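Local structure of Thiol:disulfide interchange protein, thioredoxin family protein (Chlorobaculum tepidum, 3OR5) at residues 35-40 with 121-126. The protein probably acts as a thioredoxin-like thiol:disulfide oxidoreductase, perhaps serving cytochrome c-type biogenesis. Sequence-based numbering, arbitrary orientation.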
loop_
_atom_site.group_PDB
_atom_site.type_symbol
_atom_site.label_atom_id
_atom_site.label_comp_id
_atom_site.label_asym_id
_atom_site.label_seq_id
_atom_site.Cartn_x
_atom_site.Cartn_y
_atom_site.Cartn_z
ATOM N N LYS A 35 2.958 -6.876 11.579
ATOM C CA LYS A 35 3.535 -6.864 10.247
ATOM C C LYS A 35 3.839 -5.446 9.773
ATOM O O LYS A 35 3.112 -4.562 10.074
ATOM C CB LYS A 35 2.579 -7.526 9.253
ATOM C CG LYS A 35 2.390 -8.994 9.405
ATOM C CD LYS A 35 1.743 -9.637 8.202
ATOM C CE LYS A 35 1.553 -11.097 8.357
ATOM N NZ LYS A 35 0.507 -11.622 7.466
ATOM N N ALA A 36 4.932 -5.285 9.049
ATOM C CA ALA A 36 5.168 -3.979 8.378
ATOM C C ALA A 36 4.327 -4.070 7.104
ATOM O O ALA A 36 4.082 -5.144 6.567
ATOM C CB ALA A 36 6.579 -3.776 8.058
ATOM N N TYR A 37 3.838 -2.906 6.618
ATOM C CA TYR A 37 3.107 -2.985 5.351
ATOM C C TYR A 37 3.185 -1.588 4.713
ATOM O O TYR A 37 3.418 -0.578 5.413
ATOM C CB TYR A 37 1.672 -3.433 5.497
ATOM C CG TYR A 37 0.799 -2.663 6.508
ATOM C CD1 TYR A 37 -0.057 -1.689 6.047
ATOM C CD2 TYR A 37 0.764 -3.022 7.858
ATOM C CE1 TYR A 37 -0.938 -1.029 6.922
ATOM C CE2 TYR A 37 -0.075 -2.399 8.715
ATOM C CZ TYR A 37 -0.858 -1.370 8.278
ATOM O OH TYR A 37 -1.760 -0.752 9.127
ATOM N N ILE A 38 2.946 -1.572 3.412
ATOM C CA ILE A 38 2.929 -0.262 2.673
ATOM C C ILE A 38 1.608 -0.230 1.968
ATOM O O ILE A 38 1.290 -1.165 1.191
ATOM C CB ILE A 38 4.127 -0.161 1.696
ATOM C CG1 ILE A 38 5.443 0.037 2.469
ATOM C CG2 ILE A 38 3.918 1.015 0.750
ATOM C CD1 ILE A 38 6.704 -0.142 1.546
ATOM N N VAL A 39 0.839 0.861 2.207
ATOM C CA VAL A 39 -0.492 1.010 1.560
ATOM C C VAL A 39 -0.252 1.966 0.396
ATOM O O VAL A 39 0.223 3.084 0.586
ATOM C CB VAL A 39 -1.481 1.586 2.536
ATOM C CG1 VAL A 39 -2.858 1.832 1.835
ATOM C CG2 VAL A 39 -1.623 0.642 3.767
ATOM N N ASN A 40 -0.564 1.497 -0.807
ATOM C CA ASN A 40 -0.218 2.182 -2.097
ATOM C C ASN A 40 -1.526 2.601 -2.707
ATOM O O ASN A 40 -2.332 1.780 -3.157
ATOM C CB ASN A 40 0.535 1.237 -3.034
ATOM C CG ASN A 40 0.758 1.850 -4.388
ATOM O OD1 ASN A 40 1.266 3.005 -4.465
ATOM N ND2 ASN A 40 0.540 1.137 -5.372
ATOM N N PHE A 121 1.920 4.852 1.996
ATOM C CA PHE A 121 2.152 5.069 3.475
ATOM C C PHE A 121 2.890 3.897 4.004
ATOM O O PHE A 121 2.524 2.732 3.695
ATOM C CB PHE A 121 0.806 5.219 4.165
ATOM C CG PHE A 121 0.034 6.410 3.661
ATOM C CD1 PHE A 121 0.255 7.628 4.233
ATOM C CD2 PHE A 121 -0.819 6.302 2.558
ATOM C CE1 PHE A 121 -0.421 8.751 3.762
ATOM C CE2 PHE A 121 -1.479 7.454 2.033
ATOM C CZ PHE A 121 -1.280 8.675 2.646
ATOM N N VAL A 122 3.947 4.179 4.753
ATOM C CA VAL A 122 4.790 3.059 5.323
ATOM C C VAL A 122 4.407 2.845 6.755
ATOM O O VAL A 122 4.513 3.777 7.582
ATOM C CB VAL A 122 6.257 3.405 5.224
ATOM C CG1 VAL A 122 7.091 2.198 5.782
ATOM C CG2 VAL A 122 6.739 3.758 3.760
ATOM N N ILE A 123 3.933 1.639 7.086
ATOM C CA ILE A 123 3.531 1.286 8.470
ATOM C C ILE A 123 4.534 0.282 8.999
ATOM O O ILE A 123 4.793 -0.758 8.368
ATOM C CB ILE A 123 2.117 0.697 8.530
ATOM C CG1 ILE A 123 1.043 1.747 8.316
ATOM C CG2 ILE A 123 1.833 0.159 9.970
ATOM C CD1 ILE A 123 0.873 2.133 6.842
ATOM N N ASP A 124 5.169 0.616 10.103
ATOM C CA ASP A 124 6.245 -0.273 10.511
ATOM C C ASP A 124 5.632 -1.386 11.377
ATOM O O ASP A 124 4.435 -1.419 11.638
ATOM C CB ASP A 124 7.320 0.477 11.240
ATOM C CG ASP A 124 6.816 1.139 12.487
ATOM O OD1 ASP A 124 5.823 0.712 13.151
ATOM O OD2 ASP A 124 7.523 2.130 12.811
ATOM N N ALA A 125 6.501 -2.342 11.744
ATOM C CA ALA A 125 6.060 -3.541 12.428
ATOM C C ALA A 125 5.586 -3.253 13.863
ATOM O O ALA A 125 4.898 -4.124 14.437
ATOM C CB ALA A 125 7.180 -4.596 12.451
ATOM N N SER A 126 5.903 -2.057 14.379
ATOM C CA SER A 126 5.277 -1.419 15.586
ATOM C C SER A 126 3.828 -0.949 15.454
ATOM O O SER A 126 3.180 -0.630 16.470
ATOM C CB SER A 126 6.081 -0.183 16.013
ATOM O OG SER A 126 7.402 -0.596 16.358
HETATM O O HOH W 1 1.659 -3.236 11.936
#
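Tyr37 and Ile123 exchange two backbone hydrogen bonds, Tyr37 N to Ile123 O at 2.9 Å and Ile123 N to Tyr37 O at 2.8 Å, the latter running almost straight down the acceptor's C=O direction. Two residues further along, Val39 and Phe121 repeat this reciprocal pairing, so four bonds join antiparallel strands 36-40 and 121-123. Between them Ile38 and Val122 form a non-hydrogen-bonded pair, where Ile38 CA comes within 3.2 Å of Phe121 O in a CA-H...O contact. Where Lys35 precedes one strand and Asp124 follows the other, a water whose oxygen lies 2.7 Å from Lys35 O also has a weak bond to Asp124 O.

The tightest packing lies on the face that carries Tyr37, Val39, Phe121 and Ile123. With CG set between the backbone N and the carbonyl carbon (chi1 53°), the Tyr37 ring swings across to its neighbour, and Ile123 CB sits over the ring centre in a CH-pi contact, 3.7 Å from the centroid. Ile123 CG2 presses on CE2 of that ring at 3.4 Å, while CD1 of the isoleucine reaches CE1 on the other flank; Val39 CG2 lies at the ring edge, in plane. Were Tyr37 an alanine, the branches of Ile123 would probably lose the ring face they rest on, and a gap would open beside Val39. On the reverse face, Ile38 CG1 and Val122 CG2 meet side by side at 4.1 Å, both residues touching Ile145 of helix 139-150.

In the central mixed sheet, this is where the parallel strands 95-97, 68-74 and 36-42 give way to the antiparallel 119-123 and 129-133, an arrangement characteristic of the thioredoxin fold.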